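Local coordinates for gamma-glutamyl phosphate reductase (Thermotoga maritima, PDB 1O20), which probably catalyses the NADPH-dependent reduction of L-glutamyl 5-phosphate to the corresponding semialdehyde, the second step from glutamate in proline biosynthesis, at residues P137-T140 / V141-T144; V286-E289 / E290-H294; K331-N335 / V336-I340; T398-F401 / H402-P406. All coordinates share one frame; numbering follows the deposited sequence.

Interaction 1 of 4, residues P137-T140 / V141-T144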
ATOM      1  N   PRO A 137      15.208   2.095  -1.610  1.00 21.72           N
ATOM      2  CA  PRO A 137      15.523   3.288  -0.824  1.00 21.70           C
ATOM      3  C   PRO A 137      14.514   4.435  -0.952  1.00 20.96           C
ATOM      4  O   PRO A 137      14.409   5.212  -0.022  1.00 20.14           O
ATOM      5  CB  PRO A 137      16.917   3.713  -1.333  1.00 21.12           C
ATOM      6  CG  PRO A 137      17.403   2.543  -2.128  1.00 22.05           C
ATOM      7  CD  PRO A 137      16.219   1.858  -2.641  1.00 21.93           C
ATOM      8  N   ASN A 138      13.807   4.560  -2.070  1.00 20.95           N
ATOM      9  CA  ASN A 138      12.747   5.583  -2.200  1.00 21.23           C
ATOM     10  C   ASN A 138      11.696   5.516  -1.091  1.00 20.10           C
ATOM     11  O   ASN A 138      11.110   6.538  -0.736  1.00 19.23           O
ATOM     12  CB  ASN A 138      12.022   5.491  -3.541  1.00 22.20           C
ATOM     13  CG  ASN A 138      11.404   4.110  -3.771  1.00 27.05           C
ATOM     14  OD1 ASN A 138      12.128   3.105  -3.824  1.00 33.84           O
ATOM     15  ND2 ASN A 138      10.067   4.050  -3.890  1.00 32.87           N
ATOM     16  N   VAL A 139      11.478   4.319  -0.556  1.00 19.04           N
ATOM     17  CA  VAL A 139      10.483   4.090   0.473  1.00 19.46           C
ATOM     18  C   VAL A 139      10.823   4.938   1.666  1.00 18.48           C
ATOM     19  O   VAL A 139       9.936   5.439   2.335  1.00 18.19           O
ATOM     20  CB  VAL A 139      10.419   2.596   0.842  1.00 19.98           C
ATOM     21  CG1 VAL A 139       9.655   2.351   2.144  1.00 21.67           C
ATOM     22  CG2 VAL A 139       9.797   1.792  -0.341  1.00 21.88           C
ATOM     23  N   THR A 140      12.117   5.129   1.886  1.00 17.89           N
ATOM     24  CA  THR A 140      12.626   5.973   2.954  1.00 16.78           C
ATOM     25  C   THR A 140      12.038   7.386   2.923  1.00 16.84           C
ATOM     26  O   THR A 140      11.588   7.901   3.933  1.00 16.01           O
ATOM     27  CB  THR A 140      14.162   6.010   2.851  1.00 17.54           C
ATOM     28  OG1 THR A 140      14.671   4.670   3.006  1.00 17.39           O
ATOM     29  CG2 THR A 140      14.805   6.825   3.971  1.00 16.48           C
ATOM     30  N   VAL A 141      12.089   8.022   1.777  1.00 15.44           N
ATOM     31  CA  VAL A 141      11.474   9.315   1.592  1.00 16.25           C
ATOM     32  C   VAL A 141       9.946   9.281   1.573  1.00 16.05           C
ATOM     33  O   VAL A 141       9.294  10.077   2.283  1.00 15.89           O
ATOM     34  CB  VAL A 141      12.002   9.979   0.324  1.00 16.16           C
ATOM     35  CG1 VAL A 141      11.197  11.255  -0.021  1.00 17.60           C
ATOM     36  CG2 VAL A 141      13.498  10.301   0.502  1.00 17.62           C
ATOM     37  N   GLU A 142       9.385   8.370   0.790  1.00 16.01           N
ATOM     38  CA  GLU A 142       7.945   8.325   0.597  1.00 16.54           C
ATOM     39  C   GLU A 142       7.208   8.220   1.919  1.00 16.01           C
ATOM     40  O   GLU A 142       6.262   8.950   2.140  1.00 16.58           O
ATOM     41  CB  GLU A 142       7.563   7.160  -0.290  1.00 16.98           C
ATOM     42  CG  GLU A 142       7.991   7.353  -1.727  1.00 20.73           C
ATOM     43  CD  GLU A 142       7.904   6.081  -2.533  1.00 25.82           C
ATOM     44  OE1 GLU A 142       7.320   5.085  -2.009  1.00 26.60           O
ATOM     45  OE2 GLU A 142       8.436   6.096  -3.685  1.00 27.90           O
ATOM     46  N   THR A 143       7.645   7.330   2.805  1.00 15.09           N
ATOM     47  CA  THR A 143       6.938   7.132   4.056  1.00 14.39           C
ATOM     48  C   THR A 143       7.161   8.285   4.978  1.00 13.68           C
ATOM     49  O   THR A 143       6.212   8.734   5.603  1.00 14.21           O
ATOM     50  CB  THR A 143       7.322   5.811   4.729  1.00 15.48           C
ATOM     51  OG1 THR A 143       8.744   5.720   4.893  1.00 12.84           O
ATOM     52  CG2 THR A 143       6.946   4.630   3.822  1.00 15.07           C
ATOM     53  N   THR A 144       8.403   8.787   5.032  1.00 13.36           N
ATOM     54  CA  THR A 144       8.757   9.921   5.877  1.00 13.49           C
ATOM     55  C   THR A 144       7.893  11.139   5.602  1.00 13.89           C
ATOM     56  O   THR A 144       7.325  11.750   6.533  1.00 15.82           O
ATOM     57  CB  THR A 144      10.244  10.267   5.677  1.00 13.36           C
ATOM     58  OG1 THR A 144      11.081   9.243   6.258  1.00 13.47           O
ATOM     59  CG2 THR A 144      10.595  11.518   6.445  1.00 14.08           C
TER
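Near the start of helix 138-149, E142 N donates to N138 O and T143 N to V139 O in nearly straight i-to-i+4 bonds, whereas T144 N lies 3.5 Å from T140 O and bonds only weakly. On the outer side of this turn the amide of N138 meets the carboxylate of E142, with ND2 2.6 Å from OE2. The oxygen lies in the amide plane, but the donor arrives from above the carboxylate plane, the two groups being turned 70° against each other. With CG anti to its own carbonyl carbon (chi1 -70°), the E142 chain runs back over N138 O to reach that amide. A lysine in place of E142 would probably leave N138 ND2 without its acceptor and the amide free to turn. Two threonine hydroxyls fold onto the backbone on the buried side. T143 OG1 sits 2.8 Å from V139 O and, with T143 N, grips this oxygen from opposite faces of its carbonyl plane. T144 OG1 approaches T140 O almost head-on at 2.7 Å, supplementing the weak amide bond. T140 OG1 turns to Y133 and N166, while T143 and T144 pack on I154 and L156. The helix is the crossover between strands 129-132 and 154-157, a beta-alpha-beta unit of a parallel sheet whose strand order is consistent with the Rossmann-like cofactor domain of aldehyde dehydrogenases.

Interaction 2 of 4, residues V286-E289 / E290-H294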
ATOM      1  N   VAL A 286     -11.115 -16.913 -27.309  1.00 18.15           N
ATOM      2  CA  VAL A 286     -10.660 -15.553 -27.577  1.00 18.82           C
ATOM      3  C   VAL A 286      -9.734 -15.017 -26.503  1.00 17.85           C
ATOM      4  O   VAL A 286      -8.654 -14.553 -26.815  1.00 17.27           O
ATOM      5  CB  VAL A 286     -11.840 -14.613 -27.797  1.00 18.85           C
ATOM      6  CG1 VAL A 286     -11.337 -13.161 -28.029  1.00 22.21           C
ATOM      7  CG2 VAL A 286     -12.629 -15.086 -29.011  1.00 21.03           C
ATOM      8  N   ILE A 287     -10.153 -15.098 -25.241  1.00 17.43           N
ATOM      9  CA  ILE A 287      -9.368 -14.526 -24.166  1.00 17.01           C
ATOM     10  C   ILE A 287      -8.081 -15.304 -23.936  1.00 16.30           C
ATOM     11  O   ILE A 287      -7.062 -14.708 -23.626  1.00 15.53           O
ATOM     12  CB  ILE A 287     -10.212 -14.364 -22.859  1.00 17.04           C
ATOM     13  CG1 ILE A 287      -9.453 -13.515 -21.836  1.00 17.16           C
ATOM     14  CG2 ILE A 287     -10.589 -15.703 -22.274  1.00 16.93           C
ATOM     15  CD1 ILE A 287      -9.179 -12.063 -22.313  1.00 16.82           C
ATOM     16  N   VAL A 288      -8.126 -16.615 -24.095  1.00 17.01           N
ATOM     17  CA  VAL A 288      -6.935 -17.441 -23.942  1.00 18.29           C
ATOM     18  C   VAL A 288      -5.905 -17.077 -25.048  1.00 19.73           C
ATOM     19  O   VAL A 288      -4.734 -16.869 -24.747  1.00 19.17           O
ATOM     20  CB  VAL A 288      -7.269 -18.957 -23.909  1.00 17.82           C
ATOM     21  CG1 VAL A 288      -5.996 -19.826 -23.930  1.00 19.15           C
ATOM     22  CG2 VAL A 288      -8.058 -19.293 -22.695  1.00 19.00           C
ATOM     23  N   GLU A 289      -6.367 -16.923 -26.288  1.00 21.22           N
ATOM     24  CA  GLU A 289      -5.510 -16.482 -27.410  1.00 22.49           C
ATOM     25  C   GLU A 289      -4.835 -15.144 -27.075  1.00 21.35           C
ATOM     26  O   GLU A 289      -3.606 -15.028 -27.180  1.00 19.97           O
ATOM     27  CB  GLU A 289      -6.357 -16.418 -28.718  1.00 24.06           C
ATOM     28  CG  GLU A 289      -5.783 -15.717 -29.954  1.00 26.80           C
ATOM     29  CD  GLU A 289      -6.773 -15.736 -31.148  1.00 31.40           C
ATOM     30  OE1 GLU A 289      -6.417 -16.304 -32.215  1.00 27.85           O
ATOM     31  OE2 GLU A 289      -7.918 -15.212 -31.009  1.00 32.05           O
ATOM     32  N   GLU A 290      -5.628 -14.178 -26.593  1.00 19.77           N
ATOM     33  CA  GLU A 290      -5.116 -12.856 -26.304  1.00 19.74           C
ATOM     34  C   GLU A 290      -4.163 -12.842 -25.111  1.00 18.82           C
ATOM     35  O   GLU A 290      -3.142 -12.143 -25.122  1.00 19.64           O
ATOM     36  CB  GLU A 290      -6.265 -11.876 -26.126  1.00 20.32           C
ATOM     37  CG  GLU A 290      -5.851 -10.403 -26.007  1.00 23.66           C
ATOM     38  CD  GLU A 290      -5.421  -9.783 -27.335  1.00 26.05           C
ATOM     39  OE1 GLU A 290      -5.577 -10.459 -28.376  1.00 25.58           O
ATOM     40  OE2 GLU A 290      -4.924  -8.617 -27.308  1.00 31.40           O
ATOM     41  N   LEU A 291      -4.470 -13.619 -24.090  1.00 18.18           N
ATOM     42  CA  LEU A 291      -3.580 -13.766 -22.932  1.00 17.52           C
ATOM     43  C   LEU A 291      -2.218 -14.325 -23.384  1.00 17.16           C
ATOM     44  O   LEU A 291      -1.154 -13.824 -23.011  1.00 15.87           O
ATOM     45  CB  LEU A 291      -4.233 -14.670 -21.880  1.00 17.16           C
ATOM     46  CG  LEU A 291      -5.319 -13.966 -21.056  1.00 16.11           C
ATOM     47  CD1 LEU A 291      -6.201 -14.956 -20.383  1.00 16.10           C
ATOM     48  CD2 LEU A 291      -4.648 -12.989 -20.051  1.00 17.51           C
ATOM     49  N   ARG A 292      -2.273 -15.333 -24.233  1.00 17.86           N
ATOM     50  CA  ARG A 292      -1.047 -15.946 -24.789  1.00 19.06           C
ATOM     51  C   ARG A 292      -0.245 -14.988 -25.654  1.00 19.41           C
ATOM     52  O   ARG A 292       0.958 -15.032 -25.619  1.00 19.53           O
ATOM     53  CB  ARG A 292      -1.359 -17.233 -25.543  1.00 18.33           C
ATOM     54  CG  ARG A 292      -1.724 -18.370 -24.574  1.00 18.87           C
ATOM     55  CD  ARG A 292      -2.339 -19.575 -25.210  1.00 20.16           C
ATOM     56  NE  ARG A 292      -2.543 -20.674 -24.256  1.00 19.25           N
ATOM     57  CZ  ARG A 292      -3.231 -21.767 -24.538  1.00 20.21           C
ATOM     58  NH1 ARG A 292      -3.758 -21.899 -25.744  1.00 21.49           N
ATOM     59  NH2 ARG A 292      -3.386 -22.745 -23.636  1.00 19.11           N
ATOM     60  N   LYS A 293      -0.898 -14.045 -26.333  1.00 20.62           N
ATOM     61  CA  LYS A 293      -0.157 -13.062 -27.133  1.00 21.15           C
ATOM     62  C   LYS A 293       0.713 -12.197 -26.226  1.00 20.79           C
ATOM     63  O   LYS A 293       1.712 -11.626 -26.657  1.00 20.93           O
ATOM     64  CB  LYS A 293      -1.115 -12.147 -27.910  1.00 21.94           C
ATOM     65  CG  LYS A 293      -1.751 -12.720 -29.153  1.00 25.25           C
ATOM     66  CD  LYS A 293      -2.513 -11.648 -30.032  1.00 29.43           C
ATOM     67  CE  LYS A 293      -1.884 -10.194 -30.003  1.00 32.67           C
ATOM     68  NZ  LYS A 293      -2.826  -9.108 -30.517  1.00 35.86           N
ATOM     69  N   HIS A 294       0.298 -12.053 -24.967  1.00 19.75           N
ATOM     70  CA  HIS A 294       1.014 -11.241 -23.986  1.00 19.54           C
ATOM     71  C   HIS A 294       1.930 -12.062 -23.063  1.00 19.64           C
ATOM     72  O   HIS A 294       2.372 -11.578 -22.016  1.00 20.31           O
ATOM     73  CB  HIS A 294       0.015 -10.449 -23.158  1.00 20.11           C
ATOM     74  CG  HIS A 294      -0.638  -9.351 -23.917  1.00 19.64           C
ATOM     75  ND1 HIS A 294      -1.820  -9.524 -24.613  1.00 18.23           N
ATOM     76  CD2 HIS A 294      -0.249  -8.069 -24.137  1.00 21.16           C
ATOM     77  CE1 HIS A 294      -2.144  -8.391 -25.209  1.00 16.72           C
ATOM     78  NE2 HIS A 294      -1.216  -7.487 -24.919  1.00 20.27           N
TER
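V288 CG1 lies over the centre of one face of the R292 guanidinium, 3.4 Å from R292 CZ. The two side chains run alongside each other, because R292 CG is anti to its carbonyl carbon (chi1 -73°) and the chain then stays extended as far as NE, carrying the flat group back along the helix. One residue earlier in each turn, on the neighbouring side of the helix, I287 CG1 touches L291 CD1 at 3.8 Å, the two chains crossing at a slant. Successive amide bonds underlie both pairs: R292 N reaches V288 O at 2.9 Å and L291 N reaches I287 O at 2.8 Å. At the C-terminal end H294 ND1 donates in its ring plane to E290 O over 3.0 Å, an oxygen to which H294 N bonds only weakly; H294 N itself goes to L291 O. K293 NZ and E290 OE1 form a long salt bridge on the exposed surface. Further out, D310 forms a salt bridge with R292 NH1 and probably helps hold the guanidinium over the valine. V288 and L291 face the parallel sheet, packing on V298 of strand 297-300 and on I330 and I328 of strand 327-333, while E290 and H294 lean on V253, I257 and T261 of the adjacent helix 249-261.

Interaction 3 of 4, residues K331-N335 / V336-I340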
ATOM      1  N   LYS A 331     -11.558 -20.388 -14.315  1.00 15.28           N
ATOM      2  CA  LYS A 331     -12.635 -21.335 -13.984  1.00 15.71           C
ATOM      3  C   LYS A 331     -13.967 -20.954 -14.634  1.00 15.33           C
ATOM      4  O   LYS A 331     -14.354 -19.786 -14.621  1.00 16.34           O
ATOM      5  CB  LYS A 331     -12.856 -21.370 -12.459  1.00 16.60           C
ATOM      6  CG  LYS A 331     -14.075 -22.191 -12.027  1.00 18.95           C
ATOM      7  CD  LYS A 331     -13.811 -22.882 -10.703  1.00 22.84           C
ATOM      8  CE  LYS A 331     -14.983 -23.686 -10.158  0.65 24.52           C
ATOM      9  NZ  LYS A 331     -14.693 -24.029  -8.700  0.65 26.35           N
ATOM     10  N   VAL A 332     -14.710 -21.927 -15.137  1.00 15.86           N
ATOM     11  CA  VAL A 332     -16.066 -21.659 -15.650  1.00 16.33           C
ATOM     12  C   VAL A 332     -16.986 -21.782 -14.437  1.00 16.35           C
ATOM     13  O   VAL A 332     -16.808 -22.721 -13.677  1.00 16.06           O
ATOM     14  CB  VAL A 332     -16.509 -22.703 -16.694  1.00 17.02           C
ATOM     15  CG1 VAL A 332     -18.007 -22.540 -17.087  1.00 17.93           C
ATOM     16  CG2 VAL A 332     -15.639 -22.638 -17.933  1.00 18.42           C
ATOM     17  N   VAL A 333     -17.919 -20.842 -14.273  1.00 15.79           N
ATOM     18  CA  VAL A 333     -18.949 -20.893 -13.235  1.00 17.01           C
ATOM     19  C   VAL A 333     -20.329 -20.781 -13.880  1.00 17.81           C
ATOM     20  O   VAL A 333     -20.439 -20.318 -15.017  1.00 18.21           O
ATOM     21  CB  VAL A 333     -18.766 -19.776 -12.207  1.00 16.59           C
ATOM     22  CG1 VAL A 333     -17.462 -19.959 -11.502  1.00 17.47           C
ATOM     23  CG2 VAL A 333     -18.874 -18.358 -12.873  1.00 16.73           C
ATOM     24  N   LYS A 334     -21.364 -21.232 -13.172  1.00 18.34           N
ATOM     25  CA  LYS A 334     -22.709 -21.333 -13.735  1.00 19.01           C
ATOM     26  C   LYS A 334     -23.327 -19.948 -13.918  1.00 19.41           C
ATOM     27  O   LYS A 334     -24.051 -19.687 -14.866  1.00 19.18           O
ATOM     28  CB  LYS A 334     -23.595 -22.153 -12.795  1.00 20.67           C
ATOM     29  CG  LYS A 334     -24.920 -22.600 -13.385  1.00 24.07           C
ATOM     30  CD  LYS A 334     -25.864 -23.022 -12.275  1.00 29.34           C
ATOM     31  CE  LYS A 334     -27.161 -23.602 -12.815  1.00 33.29           C
ATOM     32  NZ  LYS A 334     -27.893 -24.257 -11.677  1.00 36.55           N
ATOM     33  N   ASN A 335     -23.009 -19.058 -12.990  1.00 19.61           N
ATOM     34  CA  ASN A 335     -23.656 -17.772 -12.862  1.00 19.97           C
ATOM     35  C   ASN A 335     -22.937 -16.923 -11.787  1.00 19.36           C
ATOM     36  O   ASN A 335     -22.007 -17.397 -11.172  1.00 17.45           O
ATOM     37  CB  ASN A 335     -25.159 -17.944 -12.545  1.00 19.46           C
ATOM     38  CG  ASN A 335     -25.421 -18.759 -11.277  1.00 22.57           C
ATOM     39  OD1 ASN A 335     -24.639 -18.737 -10.307  1.00 22.21           O
ATOM     40  ND2 ASN A 335     -26.521 -19.522 -11.294  1.00 23.60           N
ATOM     41  N   VAL A 336     -23.420 -15.686 -11.577  1.00 19.74           N
ATOM     42  CA  VAL A 336     -22.850 -14.723 -10.637  1.00 19.34           C
ATOM     43  C   VAL A 336     -22.884 -15.252  -9.202  1.00 19.30           C
ATOM     44  O   VAL A 336     -22.010 -14.906  -8.416  1.00 16.34           O
ATOM     45  CB  VAL A 336     -23.526 -13.323 -10.722  1.00 19.13           C
ATOM     46  CG1 VAL A 336     -25.037 -13.395 -10.369  1.00 19.11           C
ATOM     47  CG2 VAL A 336     -22.825 -12.306  -9.760  1.00 18.49           C
ATOM     48  N   ASP A 337     -23.876 -16.094  -8.874  1.00 19.30           N
ATOM     49  CA  ASP A 337     -23.951 -16.708  -7.535  1.00 20.26           C
ATOM     50  C   ASP A 337     -22.773 -17.645  -7.271  1.00 19.85           C
ATOM     51  O   ASP A 337     -22.217 -17.642  -6.177  1.00 18.77           O
ATOM     52  CB  ASP A 337     -25.256 -17.514  -7.345  1.00 20.61           C
ATOM     53  CG  ASP A 337     -26.469 -16.600  -7.137  1.00 24.62           C
ATOM     54  OD1 ASP A 337     -27.590 -17.127  -6.978  1.00 27.09           O
ATOM     55  OD2 ASP A 337     -26.386 -15.345  -7.151  1.00 24.08           O
ATOM     56  N   GLU A 338     -22.426 -18.473  -8.257  1.00 19.34           N
ATOM     57  CA  GLU A 338     -21.273 -19.339  -8.104  1.00 18.74           C
ATOM     58  C   GLU A 338     -19.985 -18.496  -8.175  1.00 17.39           C
ATOM     59  O   GLU A 338     -18.990 -18.848  -7.560  1.00 15.28           O
ATOM     60  CB  GLU A 338     -21.260 -20.443  -9.155  1.00 19.54           C
ATOM     61  CG  GLU A 338     -20.457 -21.658  -8.703  1.00 24.37           C
ATOM     62  CD  GLU A 338     -20.022 -22.545  -9.865  1.00 28.50           C
ATOM     63  OE1 GLU A 338     -20.841 -22.667 -10.844  1.00 26.83           O
ATOM     64  OE2 GLU A 338     -18.863 -23.085  -9.791  1.00 27.18           O
ATOM     65  N   ALA A 339     -20.019 -17.385  -8.911  1.00 16.27           N
ATOM     66  CA  ALA A 339     -18.848 -16.508  -8.994  1.00 16.17           C
ATOM     67  C   ALA A 339     -18.589 -15.943  -7.641  1.00 15.90           C
ATOM     68  O   ALA A 339     -17.486 -16.013  -7.134  1.00 16.71           O
ATOM     69  CB  ALA A 339     -19.032 -15.381 -10.024  1.00 16.76           C
ATOM     70  N   ILE A 340     -19.636 -15.442  -7.023  1.00 15.60           N
ATOM     71  CA  ILE A 340     -19.569 -14.967  -5.640  1.00 15.84           C
ATOM     72  C   ILE A 340     -19.089 -16.008  -4.643  1.00 15.34           C
ATOM     73  O   ILE A 340     -18.178 -15.725  -3.849  1.00 15.24           O
ATOM     74  CB  ILE A 340     -20.919 -14.328  -5.201  1.00 15.62           C
ATOM     75  CG1 ILE A 340     -21.116 -13.026  -5.952  1.00 16.03           C
ATOM     76  CG2 ILE A 340     -20.941 -14.072  -3.652  1.00 14.61           C
ATOM     77  CD1 ILE A 340     -22.543 -12.404  -5.870  1.00 14.81           C
TER
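The carboxylate of E338 and the amide of N335 are the flat groups of the N-cap that joins the end of strand 327-333 to the first turn of helix 336-346. K334 N meets E338 OE1 from above the carboxylate plane, 45° out of it, in a bond of 2.8 Å. V333 lies against the same carboxylate, CB packed on OE1 and CD and the CG1 branch 3.8 Å from OE2. The N335 amide uses its oxygen: E338 N points at OD1 over 3.0 Å, nearly in line with the side-chain C=O. N335 stands just before the helix and E338 at its third position. In a classical capping box the glutamate would take the N-H of the cap residue itself; here it takes that of the residue before, K334, so the reciprocal link is shifted by one. N335 CG stands between its backbone N and carbonyl carbon (chi1 57°), which brings OD1 over the start of the helix. Acidic groups at such an end, E338 and D337, would probably be favoured by the helix dipole. The strand and helix segments pass 8.4 Å apart, their directions diverging by 132°, in the beta-alpha connection of the larger parallel sheet. V275 on strand 270-276 hydrogen-bonds to the backbone of V333, and F242 of strand 239-243 covers V333, V336 and A339. Beneath the cap, A339 N closes the first helical bond to N335 O at 3.0 Å, lying in the carbonyl plane, while A339 CB rests 4.1 Å from V333 CG2.

Interaction 4 of 4, residues T398-F401 / H402-P406; sequences TQRF and HARGP
F401 O is the closely held point of this loop, taking A403 N at 2.8 Å and Q399 NE2 at 2.9 Å from opposite faces of its carbonyl plane. The Q399 bond is nearly straight and lies in the plane of the amide, whereas A403 N comes in from above the carbonyl, well away from the C=O direction. Q399 is fixed further by V231 and E233, so its amide ties the loop to the chain beside it. R404 packs on the other half: bent at chi2 and chi3, it lays CD 3.3 Å from Q399 O and turns one guanidinium face over R400 CG, which lies 4.0 Å from R404 CZ. The two guanidinium planes are almost perpendicular, and D370 forms salt bridges with both arginines, a shared carboxylate that probably offsets their like charge. A water at the edge of the R404 group links it to the backbone, 2.8 Å from NH1 and 2.7 Å from T398 O. A leucine in place of R404 would probably leave one oxygen of D370 without its mate and the bridging water without its link to the second segment. The outer side of the turn is looser: the F401 ring lies on the exposed surface. The H402 ring, by contrast, turns away and is tied to E411 O by its NE2. The F401 O to A403 N bond, with H402 at phi 75° and psi -61°, defines a classic gamma turn, here within the loop joining the short antiparallel strands 396-397 and 405-406.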
ATOM      1  N   THR A 398      -5.405  -4.298   3.457  1.00 17.37           N
ATOM      2  CA  THR A 398      -6.439  -5.303   3.215  1.00 18.31           C
ATOM      3  C   THR A 398      -7.107  -5.813   4.447  1.00 18.91           C
ATOM      4  O   THR A 398      -7.775  -6.815   4.365  1.00 19.04           O
ATOM      5  CB  THR A 398      -5.897  -6.504   2.428  1.00 18.64           C
ATOM      6  OG1 THR A 398      -4.737  -7.038   3.068  1.00 18.40           O
ATOM      7  CG2 THR A 398      -5.410  -6.045   1.042  1.00 19.40           C
ATOM      8  N   GLN A 399      -6.965  -5.100   5.568  1.00 20.04           N
ATOM      9  CA  GLN A 399      -7.648  -5.413   6.821  1.00 20.91           C
ATOM     10  C   GLN A 399      -8.923  -4.604   7.077  1.00 22.16           C
ATOM     11  O   GLN A 399      -9.098  -3.537   6.542  1.00 23.23           O
ATOM     12  CB  GLN A 399      -6.710  -5.168   7.965  1.00 21.13           C
ATOM     13  CG  GLN A 399      -6.370  -3.669   8.207  1.00 20.72           C
ATOM     14  CD  GLN A 399      -5.359  -3.599   9.302  1.00 22.20           C
ATOM     15  OE1 GLN A 399      -4.376  -4.367   9.259  1.00 20.91           O
ATOM     16  NE2 GLN A 399      -5.617  -2.771  10.337  1.00 18.70           N
ATOM     17  N   ARG A 400      -9.797  -5.148   7.910  1.00 23.42           N
ATOM     18  CA  ARG A 400     -11.113  -4.593   8.204  1.00 24.80           C
ATOM     19  C   ARG A 400     -11.070  -3.791   9.514  1.00 24.69           C
ATOM     20  O   ARG A 400     -11.875  -4.042  10.487  1.00 26.59           O
ATOM     21  CB  ARG A 400     -12.120  -5.747   8.349  1.00 25.59           C
ATOM     22  CG  ARG A 400     -13.001  -5.972   7.138  1.00 27.91           C
ATOM     23  CD  ARG A 400     -14.173  -6.900   7.424  1.00 29.48           C
ATOM     24  NE  ARG A 400     -14.133  -7.965   6.470  1.00 35.86           N
ATOM     25  CZ  ARG A 400     -14.067  -9.279   6.737  1.00 35.17           C
ATOM     26  NH1 ARG A 400     -14.088  -9.786   7.988  1.00 34.43           N
ATOM     27  NH2 ARG A 400     -14.002 -10.096   5.703  1.00 34.35           N
ATOM     28  N   PHE A 401     -10.124  -2.867   9.583  1.00 22.65           N
ATOM     29  CA  PHE A 401      -9.826  -2.189  10.832  1.00 21.49           C
ATOM     30  C   PHE A 401      -8.979  -0.934  10.591  1.00 20.50           C
ATOM     31  O   PHE A 401      -7.883  -0.982  10.013  1.00 20.55           O
ATOM     32  CB  PHE A 401      -9.155  -3.141  11.826  1.00 22.23           C
ATOM     33  CG  PHE A 401      -9.323  -2.745  13.265  1.00 21.31           C
ATOM     34  CD1 PHE A 401     -10.560  -2.794  13.878  1.00 22.46           C
ATOM     35  CD2 PHE A 401      -8.224  -2.359  14.017  1.00 24.39           C
ATOM     36  CE1 PHE A 401     -10.707  -2.452  15.202  1.00 22.53           C
ATOM     37  CE2 PHE A 401      -8.355  -2.015  15.340  1.00 23.36           C
ATOM     38  CZ  PHE A 401      -9.589  -2.069  15.953  1.00 23.28           C
ATOM     39  N   HIS A 402      -9.550   0.186  10.991  1.00 18.26           N
ATOM     40  CA  HIS A 402      -8.935   1.510  10.924  1.00 17.60           C
ATOM     41  C   HIS A 402      -8.920   2.061   9.530  1.00 17.33           C
ATOM     42  O   HIS A 402      -9.466   3.108   9.297  1.00 16.82           O
ATOM     43  CB  HIS A 402      -7.508   1.579  11.516  1.00 17.96           C
ATOM     44  CG  HIS A 402      -6.952   2.968  11.525  1.00 17.72           C
ATOM     45  ND1 HIS A 402      -7.279   3.881  12.497  1.00 16.87           N
ATOM     46  CD2 HIS A 402      -6.207   3.638  10.612  1.00 19.42           C
ATOM     47  CE1 HIS A 402      -6.726   5.045  12.205  1.00 20.10           C
ATOM     48  NE2 HIS A 402      -6.055   4.921  11.070  1.00 18.10           N
ATOM     49  N   ALA A 403      -8.240   1.376   8.607  1.00 17.26           N
ATOM     50  CA  ALA A 403      -8.155   1.824   7.238  1.00 17.46           C
ATOM     51  C   ALA A 403      -8.029   0.627   6.291  1.00 17.16           C
ATOM     52  O   ALA A 403      -7.324  -0.368   6.589  1.00 16.63           O
ATOM     53  CB  ALA A 403      -6.931   2.760   7.083  1.00 18.25           C
ATOM     54  N   ARG A 404      -8.696   0.764   5.148  1.00 16.93           N
ATOM     55  CA  ARG A 404      -8.718  -0.211   4.101  1.00 17.16           C
ATOM     56  C   ARG A 404      -8.533   0.481   2.775  1.00 16.99           C
ATOM     57  O   ARG A 404      -8.946   1.644   2.606  1.00 16.91           O
ATOM     58  CB  ARG A 404     -10.018  -1.063   4.157  1.00 17.95           C
ATOM     59  CG  ARG A 404     -10.005  -2.183   3.126  1.00 20.52           C
ATOM     60  CD  ARG A 404     -10.549  -3.566   3.523  1.00 24.58           C
ATOM     61  NE  ARG A 404     -11.962  -3.523   3.632  1.00 23.28           N
ATOM     62  CZ  ARG A 404     -12.833  -4.503   3.389  1.00 20.82           C
ATOM     63  NH1 ARG A 404     -12.486  -5.713   3.059  1.00 17.41           N
ATOM     64  NH2 ARG A 404     -14.122  -4.229   3.574  1.00 19.15           N
ATOM     65  N   GLY A 405      -7.861  -0.201   1.848  1.00 16.18           N
ATOM     66  CA  GLY A 405      -7.411   0.442   0.621  1.00 16.90           C
ATOM     67  C   GLY A 405      -6.151   1.292   0.803  1.00 17.63           C
ATOM     68  O   GLY A 405      -5.406   1.137   1.743  1.00 18.23           O
ATOM     69  N   PRO A 406      -5.912   2.212  -0.099  1.00 18.66           N
ATOM     70  CA  PRO A 406      -4.722   3.060  -0.006  1.00 18.93           C
ATOM     71  C   PRO A 406      -4.639   3.813   1.348  1.00 18.67           C
ATOM     72  O   PRO A 406      -5.596   4.442   1.796  1.00 17.58           O
ATOM     73  CB  PRO A 406      -4.893   4.029  -1.165  1.00 19.48           C
ATOM     74  CG  PRO A 406      -5.864   3.389  -2.097  1.00 19.98           C
ATOM     75  CD  PRO A 406      -6.768   2.548  -1.254  1.00 19.13           C
TER
HETATM   76  O   HOH W   1      -9.899  -6.658   2.653  1.00 19.22           O

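How the interactions relate
Interaction 1 is buried; interactions 2 and 3 are partly buried and interaction 4 lies at the surface. Interactions 2 and 3 are built on the same seven-stranded sheet, their centres about 21 Å apart: strand 327-333, which leads into the cap of interaction 3, also underlies the helix of interaction 2. Interaction 1 lies on a helix flanking the separate four-stranded sheet, with its centre about 42 Å from that of interaction 3. Interaction 1 adds side-chain bonds within the first turns of a helix, interaction 3 caps a helix start with an asparagine, and interaction 2 ends a helix with a histidine. Interaction 4, outside any helix, relies on a gamma turn, salt bridges and water.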